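Local coordinates for protein phosphonate monoester hydrolase (Ruegeria pomeroyi, PDB 4UPK) that belongs to the sulfatase family of the alkaline phosphatase clan, with an alpha/beta fold built round a mixed central sheet, at residues S34-I40 and Q231-L237; L124-Y130 and F157-M163; T214-D219 and H323-V327; T340-A346 and T370-A376. All blocks are in the same frame, centred on the assembly; numbering follows the deposited sequence.

Contact 1: S34-I40 and Q231-L237; sequences SNVLFII and QNWFAHL
Phe-38 and His-236 pair side by side at the tightly packed end of this contact, their rings in an offset stack with centroids 4.7 Å apart and planes at 26°. With CG anti to the backbone N (chi1 -170°), His-236 swings ND1 back to the neighbouring strand and donates to Phe-38 O at 2.8 Å. Leu-237 N reaches the same oxygen from the opposite face of its plane, giving Phe-38 O two donors. Ile-40 CD1 closes on the edge of the imidazole, 3.4 Å from His-236 CE1. These residues belong to two parallel strands in the mixed central sheet of the sulfatase-family alpha/beta fold; helices 82-91 and 394-402 pack on the face bearing Val-36 and Phe-38, and helix 303-333 on that of Leu-37 and Leu-237. Farther back, the Asn-35 amide stacks on the Trp-233 indole, planes 12° apart, while its OD1 accepts a nearly straight bond from Trp-233 N at 3.2 Å. Outside the pair, Asn-35 ND2 bonds to Thr-340 and Trp-233 NE1 to Gln-336. The partly exposed end is looser: Asn-232 OD1 takes Ser-34 N from above its carbonyl plane, and one water bridges Ser-34 OG and Asn-232 ND2.

Contact 2: L124-Y130 and F157-M163; sequences LPLLFGY and FHEVTEM
Leu-127 O receives two backbone donors from the facing segment, Val-160 N at 2.9 Å and Thr-161 N at 3.3 Å. This shared acceptor marks a beta bulge between parallel strands of the central mixed sheet: Leu-127 pairs with Glu-159, but Phe-128 pairs with Thr-161, one residue farther on. Before the bulge, His-158 N donates to Pro-125 O and Leu-127 N to His-158 O, both at 2.7 Å. Beyond it, Gly-129 N bonds to Thr-161 O.

Val-160, set at the corner where segment 157-163 bends, turns toward segment 124-130 and divides its branches: CG2 lies 3.8 Å from Leu-126 CB. Its CB lies over one face of the Phe-128 ring, displaced toward the rim, and Val-160 CG1 lies beyond that rim, 3.6 Å from Phe-128 CE1. Phe-157 CD1 meets Pro-125 CB and Leu-127 CB on the other side of the sheet.

The polar ends of two side chains look to the subunit interface. His-158 NE2 bonds to Glu-159 OE1 of the second subunit, and Glu-159 OE1 to His-158 NE2 of that same subunit, so the pair is formed twice. Glu-159 OE2 has a salt bridge with Arg-164 of its own chain and also accepts from a water that donates to Gly-129 O as well. Gly-129 O further accepts from Met-163 N at 3.0 Å, the donor standing above its carbonyl plane.

Contact 3: T214-D219 and H323-V327; sequences TAFLTD and HIGRV
This is a partly buried packing between helices 213-224 and 303-333, whose segments here run nearly parallel, at 8° to each other with axes 10.0 Å apart. Its centre is formed by His-323, whose imidazole lies against the backbone of the other helix. Ala-215 CA sits over one ring face, 3.7 Å from the centroid of the His-323 ring, in a CH-pi contact; Ala-215 CB approaches His-323 CE1, and Thr-214 CG2 touches CD2 of the same ring.

Thr-218 lies against both the His-323 and Arg-326 side chains: its OG1 is 3.2 Å from His-323 CB. Thr-218 CG2, anti to the backbone N, extends across the interface to the guanidinium, 3.5 Å from Arg-326 NH1, and also meets Val-327 CG2. The Thr-218 hydroxyl, OG1, donates back to Thr-214 O at 2.7 Å and has a further hydrogen bond with Tyr-239 OH. In the alpha/beta fold of the sulfatase family these helices lie together on one face of the central sheet: Val-327 rests on Leu-37 and Leu-237, and Leu-217 also packs on Leu-237.

Toward the outer side, a salt bridge joins Asp-219 OD1 to Arg-326 NH2 at 2.7 Å. The oxygen lies in the guanidinium plane, but the carboxylate itself is turned 77° from that plane; a second bond, from NH1 to the same oxygen, is weak. Arg-326 NH1 also donates to His-323 ND1 at 2.8 Å, nearly in the plane of both groups. This bond, within helix 303-333, would hold the imidazole's rotation and gives NH1 a second partner.

Contact 4: T340-A346 and T370-A376; sequences TLIVVTA and TPLIIRA
Strands 340-346 and 372-375 run antiparallel, their axes at 177° and 4.7 Å apart, with two hydrogen-bonded pairs, Ile-342 with Arg-375 and Val-344 with Ile-373, each closed by two backbone bonds. The bonding continues through a side chain at Thr-345. Its OG1, anti to the backbone N (chi1 -164°), is directed to the facing chain and donates to Pro-371 O at 2.9 Å, in the carbonyl plane. Next to it, Ala-346 CB packs against Thr-370 CG2 and Pro-371 CD, and a water joins Ala-346 O to Thr-370 OG1.

On the face bearing Val-343 and Ile-374, the aliphatic side chains lie alongside one another across the strands. Leu-341 runs beside Ile-374, with Leu-341 CD1 3.8 Å from Ile-374 CG2, and the same methyl reaches Ala-376 CB. Val-343 CG1 touches both Ile-374 CG1 and Leu-372 CD1, while that leucine methyl also meets Thr-345 CB at 3.8 Å. At the far end, Arg-375 extends along the opposite face. A water accepts from its NH1 at 2.7 Å and donates to Thr-340 O, while its NE forms a salt bridge with Asp-68.

The pair belongs to the central mixed sheet. Strand 340-346 is bonded on its other edge to strand 35-41, and strand 372-375 to strand 70-76. Helix 394-402 packs against Leu-341, Thr-345 and Leu-372, whereas helix 60-67 covers Val-344 and Ile-373 on the other face.

How the contacts relate
Contacts 1, 2 and 4 are successive parts of one mixed sheet, and contact 3 packs on it. Contact 1 occupies the middle: its centre is about 11 Å from the centres of both contact 2 and contact 4, whose own centres are about 19 Å apart. Probable backbone hydrogen bonds continue the sheet on either side, from His-236 N to Leu-126 O at 2.7 Å and from Ile-39 N to Val-343 O at 2.8 Å. Contact 3 meets contact 2 through helix 213-224, where Phe-216 and Leu-217 pack on Met-163 CE; its centre is about 15 Å from those of contacts 1 and 2. Contacts 3 and 4 do not touch, their nearest atoms being about 5 Å apart.

Contact 1: S34-I40 and Q231-L237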
# COMPACT_ATOMS: atom_id res chain seq x y z
N SER A 34 25.31 -12.20 -18.29
CA SER A 34 24.33 -11.39 -19.02
C SER A 34 24.32 -9.98 -18.43
O SER A 34 23.66 -9.72 -17.42
CB SER A 34 22.93 -12.02 -18.94
OG SER A 34 22.90 -13.34 -19.44
N ASN A 35 25.07 -9.07 -19.06
CA ASN A 35 25.14 -7.69 -18.60
C ASN A 35 24.30 -6.81 -19.47
O ASN A 35 24.05 -7.13 -20.64
CB ASN A 35 26.57 -7.16 -18.62
CG ASN A 35 27.58 -7.93 -17.80
OD1 ASN A 35 27.37 -8.23 -16.61
ND2 ASN A 35 28.73 -8.21 -18.41
N VAL A 36 23.84 -5.68 -18.90
CA VAL A 36 23.12 -4.66 -19.65
C VAL A 36 23.79 -3.30 -19.44
O VAL A 36 23.90 -2.82 -18.31
CB VAL A 36 21.57 -4.64 -19.41
CG1 VAL A 36 20.90 -3.57 -20.29
CG2 VAL A 36 20.95 -6.01 -19.67
N LEU A 37 24.26 -2.70 -20.53
CA LEU A 37 24.87 -1.38 -20.51
C LEU A 37 23.99 -0.46 -21.33
O LEU A 37 23.94 -0.56 -22.56
CB LEU A 37 26.34 -1.36 -21.02
CG LEU A 37 27.03 0.04 -21.11
CD1 LEU A 37 27.12 0.72 -19.74
CD2 LEU A 37 28.37 -0.05 -21.74
N PHE A 38 23.26 0.40 -20.63
CA PHE A 38 22.32 1.33 -21.21
C PHE A 38 22.83 2.77 -21.09
O PHE A 38 22.80 3.36 -20.00
CB PHE A 38 20.94 1.15 -20.55
CG PHE A 38 19.75 1.84 -21.18
CD1 PHE A 38 19.86 2.46 -22.43
CD2 PHE A 38 18.51 1.84 -20.56
CE1 PHE A 38 18.76 3.09 -23.01
CE2 PHE A 38 17.42 2.47 -21.14
CZ PHE A 38 17.55 3.08 -22.37
N ILE A 39 23.35 3.32 -22.23
CA ILE A 39 23.85 4.69 -22.28
C ILE A 39 22.85 5.57 -23.01
O ILE A 39 22.42 5.22 -24.12
CB ILE A 39 25.30 4.88 -22.88
CG1 ILE A 39 26.33 3.97 -22.21
CG2 ILE A 39 25.75 6.40 -22.82
CD1 ILE A 39 27.71 3.99 -22.94
N ILE A 40 22.52 6.73 -22.40
CA ILE A 40 21.65 7.75 -22.95
C ILE A 40 22.41 9.09 -22.93
O ILE A 40 22.79 9.58 -21.85
CB ILE A 40 20.24 7.85 -22.25
CG1 ILE A 40 19.47 6.51 -22.35
CG2 ILE A 40 19.41 9.03 -22.82
CD1 ILE A 40 18.15 6.47 -21.62
N GLN A 231 29.75 -10.87 -12.16
CA GLN A 231 28.33 -10.92 -11.78
C GLN A 231 27.50 -10.27 -12.88
O GLN A 231 28.04 -9.56 -13.72
CB GLN A 231 28.11 -10.18 -10.45
CG GLN A 231 28.28 -11.07 -9.21
CD GLN A 231 29.72 -11.38 -8.80
OE1 GLN A 231 30.65 -10.59 -9.00
NE2 GLN A 231 29.90 -12.53 -8.16
N ASN A 232 26.19 -10.57 -12.91
CA ASN A 232 25.31 -9.98 -13.93
C ASN A 232 24.95 -8.57 -13.49
O ASN A 232 24.29 -8.40 -12.46
CB ASN A 232 24.06 -10.83 -14.15
CG ASN A 232 24.30 -12.12 -14.88
OD1 ASN A 232 25.41 -12.44 -15.31
ND2 ASN A 232 23.25 -12.89 -15.06
N TRP A 233 25.43 -7.56 -14.22
CA TRP A 233 25.14 -6.19 -13.85
C TRP A 233 24.29 -5.48 -14.89
O TRP A 233 24.25 -5.89 -16.05
CB TRP A 233 26.43 -5.38 -13.49
CG TRP A 233 27.52 -5.43 -14.51
CD1 TRP A 233 28.68 -6.15 -14.44
CD2 TRP A 233 27.59 -4.69 -15.74
NE1 TRP A 233 29.45 -5.93 -15.55
CE2 TRP A 233 28.80 -5.05 -16.37
CE3 TRP A 233 26.73 -3.79 -16.39
CZ2 TRP A 233 29.18 -4.53 -17.62
CZ3 TRP A 233 27.12 -3.26 -17.61
CH2 TRP A 233 28.34 -3.62 -18.21
N PHE A 234 23.59 -4.42 -14.43
CA PHE A 234 22.79 -3.50 -15.22
C PHE A 234 23.23 -2.09 -14.79
O PHE A 234 22.97 -1.66 -13.65
CB PHE A 234 21.27 -3.74 -15.00
CG PHE A 234 20.31 -2.75 -15.62
CD1 PHE A 234 20.62 -2.12 -16.82
CD2 PHE A 234 19.08 -2.50 -15.04
CE1 PHE A 234 19.72 -1.20 -17.40
CE2 PHE A 234 18.18 -1.59 -15.62
CZ PHE A 234 18.50 -0.97 -16.80
N ALA A 235 23.92 -1.38 -15.71
CA ALA A 235 24.43 -0.04 -15.49
C ALA A 235 23.78 0.91 -16.47
O ALA A 235 23.72 0.63 -17.68
CB ALA A 235 25.95 0.01 -15.64
N HIS A 236 23.27 2.03 -15.91
CA HIS A 236 22.60 3.08 -16.66
C HIS A 236 23.43 4.35 -16.52
O HIS A 236 23.53 4.92 -15.43
CB HIS A 236 21.13 3.27 -16.19
CG HIS A 236 20.33 4.18 -17.08
ND1 HIS A 236 20.62 4.31 -18.44
CD2 HIS A 236 19.25 4.94 -16.80
CE1 HIS A 236 19.71 5.13 -18.93
NE2 HIS A 236 18.88 5.55 -17.98
N LEU A 237 24.07 4.77 -17.62
CA LEU A 237 24.99 5.91 -17.67
C LEU A 237 24.41 7.00 -18.60
O LEU A 237 24.08 6.73 -19.76
CB LEU A 237 26.39 5.41 -18.07
CG LEU A 237 27.54 6.39 -18.37
CD1 LEU A 237 28.14 6.98 -17.11
CD2 LEU A 237 28.64 5.67 -19.14
O HOH W 1 23.02 -15.01 -16.98

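Contact 2: L124-Y130 and F157-M163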
# COMPACT_ATOMS: atom_id res chain seq x y z
N LEU A 124 20.43 -5.43 -9.93
CA LEU A 124 20.42 -4.20 -9.15
C LEU A 124 20.70 -3.12 -10.20
O LEU A 124 21.82 -3.06 -10.73
CB LEU A 124 21.47 -4.19 -8.02
CG LEU A 124 21.50 -2.90 -7.16
CD1 LEU A 124 20.32 -2.82 -6.22
CD2 LEU A 124 22.76 -2.82 -6.35
N PRO A 125 19.69 -2.30 -10.58
CA PRO A 125 19.92 -1.27 -11.61
C PRO A 125 20.82 -0.15 -11.09
O PRO A 125 20.43 0.62 -10.22
CB PRO A 125 18.49 -0.80 -11.98
CG PRO A 125 17.56 -1.76 -11.30
CD PRO A 125 18.30 -2.25 -10.10
N LEU A 126 22.05 -0.08 -11.60
CA LEU A 126 23.02 0.92 -11.16
C LEU A 126 22.87 2.19 -11.97
O LEU A 126 22.92 2.15 -13.20
CB LEU A 126 24.45 0.38 -11.25
CG LEU A 126 24.70 -0.98 -10.56
CD1 LEU A 126 25.99 -1.59 -11.03
CD2 LEU A 126 24.65 -0.87 -9.05
N LEU A 127 22.68 3.33 -11.27
CA LEU A 127 22.53 4.62 -11.92
C LEU A 127 23.72 5.54 -11.81
O LEU A 127 24.14 5.91 -10.72
CB LEU A 127 21.23 5.35 -11.49
CG LEU A 127 20.94 6.73 -12.09
CD1 LEU A 127 20.58 6.64 -13.59
CD2 LEU A 127 19.82 7.42 -11.32
N PHE A 128 24.24 5.95 -12.98
CA PHE A 128 25.34 6.90 -13.10
C PHE A 128 24.78 8.09 -13.86
O PHE A 128 24.72 8.06 -15.10
CB PHE A 128 26.52 6.28 -13.84
CG PHE A 128 27.18 5.18 -13.06
CD1 PHE A 128 28.22 5.46 -12.18
CD2 PHE A 128 26.78 3.86 -13.22
CE1 PHE A 128 28.84 4.44 -11.46
CE2 PHE A 128 27.40 2.83 -12.50
CZ PHE A 128 28.43 3.13 -11.63
N GLY A 129 24.26 9.05 -13.10
CA GLY A 129 23.64 10.23 -13.66
C GLY A 129 22.29 10.63 -13.10
O GLY A 129 22.21 11.00 -11.93
N TYR A 130 21.26 10.65 -13.95
CA TYR A 130 19.88 11.11 -13.63
C TYR A 130 18.82 10.37 -14.44
O TYR A 130 19.13 9.82 -15.49
CB TYR A 130 19.76 12.62 -13.94
CG TYR A 130 20.10 12.96 -15.39
CD1 TYR A 130 21.42 13.10 -15.79
CD2 TYR A 130 19.10 13.11 -16.35
CE1 TYR A 130 21.75 13.42 -17.11
CE2 TYR A 130 19.41 13.39 -17.67
CZ TYR A 130 20.75 13.53 -18.05
OH TYR A 130 21.11 13.79 -19.34
N PHE A 157 15.79 2.23 -9.30
CA PHE A 157 17.18 2.56 -9.62
C PHE A 157 18.00 2.76 -8.38
O PHE A 157 17.56 3.43 -7.43
CB PHE A 157 17.30 3.78 -10.55
CG PHE A 157 17.14 3.49 -12.02
CD1 PHE A 157 18.18 2.93 -12.76
CD2 PHE A 157 15.95 3.77 -12.68
CE1 PHE A 157 18.02 2.64 -14.12
CE2 PHE A 157 15.79 3.49 -14.04
CZ PHE A 157 16.84 2.93 -14.76
N HIS A 158 19.19 2.16 -8.37
CA HIS A 158 20.12 2.29 -7.27
C HIS A 158 21.18 3.27 -7.74
O HIS A 158 21.95 2.98 -8.67
CB HIS A 158 20.70 0.94 -6.83
CG HIS A 158 21.37 1.01 -5.49
ND1 HIS A 158 20.70 0.65 -4.33
CD2 HIS A 158 22.62 1.40 -5.17
CE1 HIS A 158 21.56 0.82 -3.35
NE2 HIS A 158 22.74 1.26 -3.80
N GLU A 159 21.15 4.47 -7.17
CA GLU A 159 22.05 5.54 -7.54
C GLU A 159 23.45 5.33 -6.98
O GLU A 159 23.62 5.25 -5.77
CB GLU A 159 21.46 6.88 -7.11
CG GLU A 159 22.12 8.07 -7.77
CD GLU A 159 21.59 9.37 -7.19
OE1 GLU A 159 21.90 9.65 -6.01
OE2 GLU A 159 20.89 10.10 -7.92
N VAL A 160 24.45 5.22 -7.88
CA VAL A 160 25.86 5.09 -7.57
C VAL A 160 26.50 6.50 -7.55
O VAL A 160 27.19 6.85 -6.59
CB VAL A 160 26.60 4.10 -8.52
CG1 VAL A 160 27.98 3.77 -7.98
CG2 VAL A 160 25.79 2.82 -8.72
N THR A 161 26.23 7.31 -8.60
CA THR A 161 26.70 8.69 -8.74
C THR A 161 25.53 9.55 -9.16
O THR A 161 24.91 9.29 -10.20
CB THR A 161 27.84 8.79 -9.75
OG1 THR A 161 28.90 7.92 -9.35
CG2 THR A 161 28.39 10.25 -9.89
N GLU A 162 25.25 10.60 -8.36
CA GLU A 162 24.22 11.60 -8.63
C GLU A 162 24.84 12.62 -9.59
O GLU A 162 25.88 13.21 -9.29
CB GLU A 162 23.76 12.29 -7.32
CG GLU A 162 22.76 13.43 -7.52
CD GLU A 162 23.37 14.81 -7.71
OE1 GLU A 162 24.16 15.24 -6.84
OE2 GLU A 162 23.06 15.46 -8.74
N MET A 163 24.18 12.85 -10.72
CA MET A 163 24.65 13.80 -11.71
C MET A 163 23.49 14.36 -12.52
O MET A 163 23.33 14.09 -13.71
CB MET A 163 25.78 13.21 -12.59
CG MET A 163 26.44 14.23 -13.52
SD MET A 163 28.16 14.68 -13.12
CE MET A 163 28.75 13.27 -12.78
O HOH W 2 20.39 11.13 -10.17

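Contact 3: T214-D219 and H323-V327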
# COMPACT_ATOMS: atom_id res chain seq x y z
N THR A 214 31.50 15.57 -18.20
CA THR A 214 31.61 14.35 -19.03
C THR A 214 32.68 13.41 -18.49
O THR A 214 32.39 12.22 -18.32
CB THR A 214 31.85 14.72 -20.50
OG1 THR A 214 30.78 15.56 -20.96
CG2 THR A 214 32.00 13.49 -21.41
N ALA A 215 33.92 13.92 -18.26
CA ALA A 215 35.08 13.17 -17.77
C ALA A 215 34.82 12.61 -16.38
O ALA A 215 35.08 11.43 -16.13
CB ALA A 215 36.32 14.06 -17.75
N PHE A 216 34.30 13.46 -15.48
CA PHE A 216 33.99 13.11 -14.10
C PHE A 216 33.00 11.95 -14.00
O PHE A 216 33.25 11.02 -13.22
CB PHE A 216 33.53 14.35 -13.30
CG PHE A 216 33.12 14.03 -11.89
CD1 PHE A 216 34.07 13.93 -10.88
CD2 PHE A 216 31.78 13.76 -11.59
CE1 PHE A 216 33.69 13.57 -9.58
CE2 PHE A 216 31.41 13.39 -10.29
CZ PHE A 216 32.36 13.32 -9.29
N LEU A 217 31.89 11.98 -14.78
CA LEU A 217 30.88 10.90 -14.75
C LEU A 217 31.46 9.57 -15.23
O LEU A 217 31.23 8.55 -14.59
CB LEU A 217 29.61 11.27 -15.54
CG LEU A 217 28.40 10.34 -15.41
CD1 LEU A 217 27.92 10.19 -13.95
CD2 LEU A 217 27.29 10.82 -16.25
N THR A 218 32.26 9.60 -16.30
CA THR A 218 32.98 8.46 -16.87
C THR A 218 33.96 7.90 -15.82
O THR A 218 34.05 6.68 -15.67
CB THR A 218 33.72 8.87 -18.16
OG1 THR A 218 32.82 9.61 -18.98
CG2 THR A 218 34.26 7.66 -18.92
N ASP A 219 34.67 8.80 -15.11
CA ASP A 219 35.58 8.41 -14.04
C ASP A 219 34.84 7.70 -12.90
O ASP A 219 35.33 6.70 -12.42
CB ASP A 219 36.37 9.63 -13.51
CG ASP A 219 37.42 10.19 -14.45
OD1 ASP A 219 37.76 9.52 -15.45
OD2 ASP A 219 37.87 11.31 -14.21
N HIS A 323 35.11 9.80 -24.15
CA HIS A 323 34.82 9.14 -22.89
C HIS A 323 34.05 7.83 -23.02
O HIS A 323 34.28 6.93 -22.22
CB HIS A 323 34.24 10.12 -21.85
CG HIS A 323 35.26 11.10 -21.38
ND1 HIS A 323 36.23 10.73 -20.48
CD2 HIS A 323 35.49 12.37 -21.77
CE1 HIS A 323 37.01 11.79 -20.33
NE2 HIS A 323 36.60 12.80 -21.09
N ILE A 324 33.20 7.68 -24.06
CA ILE A 324 32.45 6.44 -24.34
C ILE A 324 33.43 5.35 -24.81
O ILE A 324 33.25 4.18 -24.49
CB ILE A 324 31.22 6.67 -25.31
CG1 ILE A 324 30.07 7.34 -24.55
CG2 ILE A 324 30.72 5.34 -25.99
CD1 ILE A 324 28.86 7.78 -25.39
N GLY A 325 34.51 5.75 -25.51
CA GLY A 325 35.59 4.86 -25.92
C GLY A 325 36.28 4.20 -24.74
O GLY A 325 36.65 3.03 -24.81
N ARG A 326 36.42 4.93 -23.62
CA ARG A 326 37.00 4.44 -22.36
C ARG A 326 36.09 3.40 -21.72
O ARG A 326 36.59 2.47 -21.10
CB ARG A 326 37.21 5.59 -21.37
CG ARG A 326 38.26 6.62 -21.76
CD ARG A 326 38.15 7.82 -20.83
NE ARG A 326 38.60 7.49 -19.48
CZ ARG A 326 38.23 8.12 -18.37
NH1 ARG A 326 37.37 9.13 -18.42
NH2 ARG A 326 38.72 7.75 -17.19
N VAL A 327 34.75 3.58 -21.81
CA VAL A 327 33.71 2.67 -21.29
C VAL A 327 33.78 1.34 -22.09
O VAL A 327 33.79 0.27 -21.49
CB VAL A 327 32.30 3.32 -21.31
CG1 VAL A 327 31.23 2.31 -20.86
CG2 VAL A 327 32.25 4.57 -20.42

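Contact 4: T340-A346 and T370-A376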
# COMPACT_ATOMS: atom_id res chain seq x y z
N THR A 340 27.71 -8.64 -23.30
CA THR A 340 26.91 -7.48 -22.85
C THR A 340 25.95 -6.94 -23.92
O THR A 340 26.35 -6.71 -25.07
CB THR A 340 27.86 -6.37 -22.33
OG1 THR A 340 28.64 -6.91 -21.27
CG2 THR A 340 27.13 -5.10 -21.81
N LEU A 341 24.71 -6.68 -23.50
CA LEU A 341 23.73 -6.00 -24.33
C LEU A 341 24.04 -4.51 -24.15
O LEU A 341 23.90 -3.97 -23.04
CB LEU A 341 22.27 -6.32 -23.90
CG LEU A 341 21.16 -5.49 -24.56
CD1 LEU A 341 21.08 -5.74 -26.07
CD2 LEU A 341 19.84 -5.73 -23.91
N ILE A 342 24.54 -3.88 -25.22
CA ILE A 342 24.89 -2.46 -25.23
C ILE A 342 23.81 -1.71 -25.96
O ILE A 342 23.48 -2.04 -27.11
CB ILE A 342 26.32 -2.16 -25.78
CG1 ILE A 342 27.41 -2.93 -24.96
CG2 ILE A 342 26.60 -0.64 -25.79
CD1 ILE A 342 28.84 -2.93 -25.57
N VAL A 343 23.21 -0.72 -25.28
CA VAL A 343 22.18 0.13 -25.87
C VAL A 343 22.66 1.57 -25.77
O VAL A 343 22.88 2.10 -24.67
CB VAL A 343 20.75 -0.04 -25.27
CG1 VAL A 343 19.73 0.79 -26.06
CG2 VAL A 343 20.31 -1.50 -25.20
N VAL A 344 22.86 2.20 -26.94
CA VAL A 344 23.28 3.60 -27.01
C VAL A 344 22.24 4.37 -27.80
O VAL A 344 21.90 3.99 -28.93
CB VAL A 344 24.73 3.83 -27.52
CG1 VAL A 344 25.12 5.31 -27.43
CG2 VAL A 344 25.74 2.98 -26.75
N THR A 345 21.72 5.44 -27.20
CA THR A 345 20.72 6.31 -27.81
C THR A 345 20.82 7.74 -27.24
O THR A 345 21.63 8.01 -26.36
CB THR A 345 19.29 5.69 -27.57
OG1 THR A 345 18.34 6.31 -28.45
CG2 THR A 345 18.82 5.77 -26.11
N ALA A 346 19.96 8.64 -27.74
CA ALA A 346 19.73 9.97 -27.21
C ALA A 346 18.25 10.00 -26.82
O ALA A 346 17.44 9.29 -27.43
CB ALA A 346 20.04 11.05 -28.24
N THR A 370 16.57 10.58 -33.18
CA THR A 370 17.69 10.26 -32.29
C THR A 370 18.49 9.05 -32.74
O THR A 370 17.92 8.13 -33.33
CB THR A 370 17.21 10.13 -30.84
OG1 THR A 370 16.01 9.37 -30.80
CG2 THR A 370 16.97 11.45 -30.21
N PRO A 371 19.82 9.04 -32.49
CA PRO A 371 20.61 7.86 -32.86
C PRO A 371 20.29 6.68 -31.94
O PRO A 371 19.89 6.87 -30.80
CB PRO A 371 22.06 8.34 -32.70
CG PRO A 371 21.99 9.40 -31.64
CD PRO A 371 20.65 10.07 -31.81
N LEU A 372 20.45 5.45 -32.47
CA LEU A 372 20.23 4.21 -31.75
C LEU A 372 21.17 3.12 -32.26
O LEU A 372 21.13 2.76 -33.44
CB LEU A 372 18.75 3.74 -31.75
CG LEU A 372 18.47 2.39 -31.04
CD1 LEU A 372 18.81 2.43 -29.56
CD2 LEU A 372 17.06 1.96 -31.21
N ILE A 373 22.03 2.62 -31.35
CA ILE A 373 22.97 1.55 -31.64
C ILE A 373 22.72 0.48 -30.61
O ILE A 373 22.69 0.77 -29.41
CB ILE A 373 24.49 1.98 -31.66
CG1 ILE A 373 24.75 3.24 -32.54
CG2 ILE A 373 25.38 0.80 -32.11
CD1 ILE A 373 26.05 4.03 -32.20
N ILE A 374 22.53 -0.75 -31.08
CA ILE A 374 22.33 -1.87 -30.19
C ILE A 374 23.31 -2.98 -30.55
O ILE A 374 23.32 -3.46 -31.68
CB ILE A 374 20.85 -2.37 -30.09
CG1 ILE A 374 19.90 -1.24 -29.60
CG2 ILE A 374 20.76 -3.64 -29.21
CD1 ILE A 374 18.37 -1.60 -29.55
N ARG A 375 24.14 -3.37 -29.57
CA ARG A 375 25.04 -4.49 -29.74
C ARG A 375 24.61 -5.58 -28.77
O ARG A 375 24.45 -5.33 -27.58
CB ARG A 375 26.51 -4.13 -29.50
CG ARG A 375 27.41 -5.15 -30.20
CD ARG A 375 28.85 -5.04 -29.83
NE ARG A 375 29.64 -6.11 -30.45
CZ ARG A 375 29.76 -7.35 -29.98
NH1 ARG A 375 29.12 -7.71 -28.87
NH2 ARG A 375 30.50 -8.24 -30.62
N ALA A 376 24.44 -6.77 -29.30
CA ALA A 376 24.08 -7.93 -28.51
C ALA A 376 24.93 -9.09 -29.00
O ALA A 376 25.17 -9.17 -30.21
CB ALA A 376 22.60 -8.25 -28.70
O HOH W 3 28.24 -6.14 -26.80
O HOH W 4 14.59 9.08 -28.47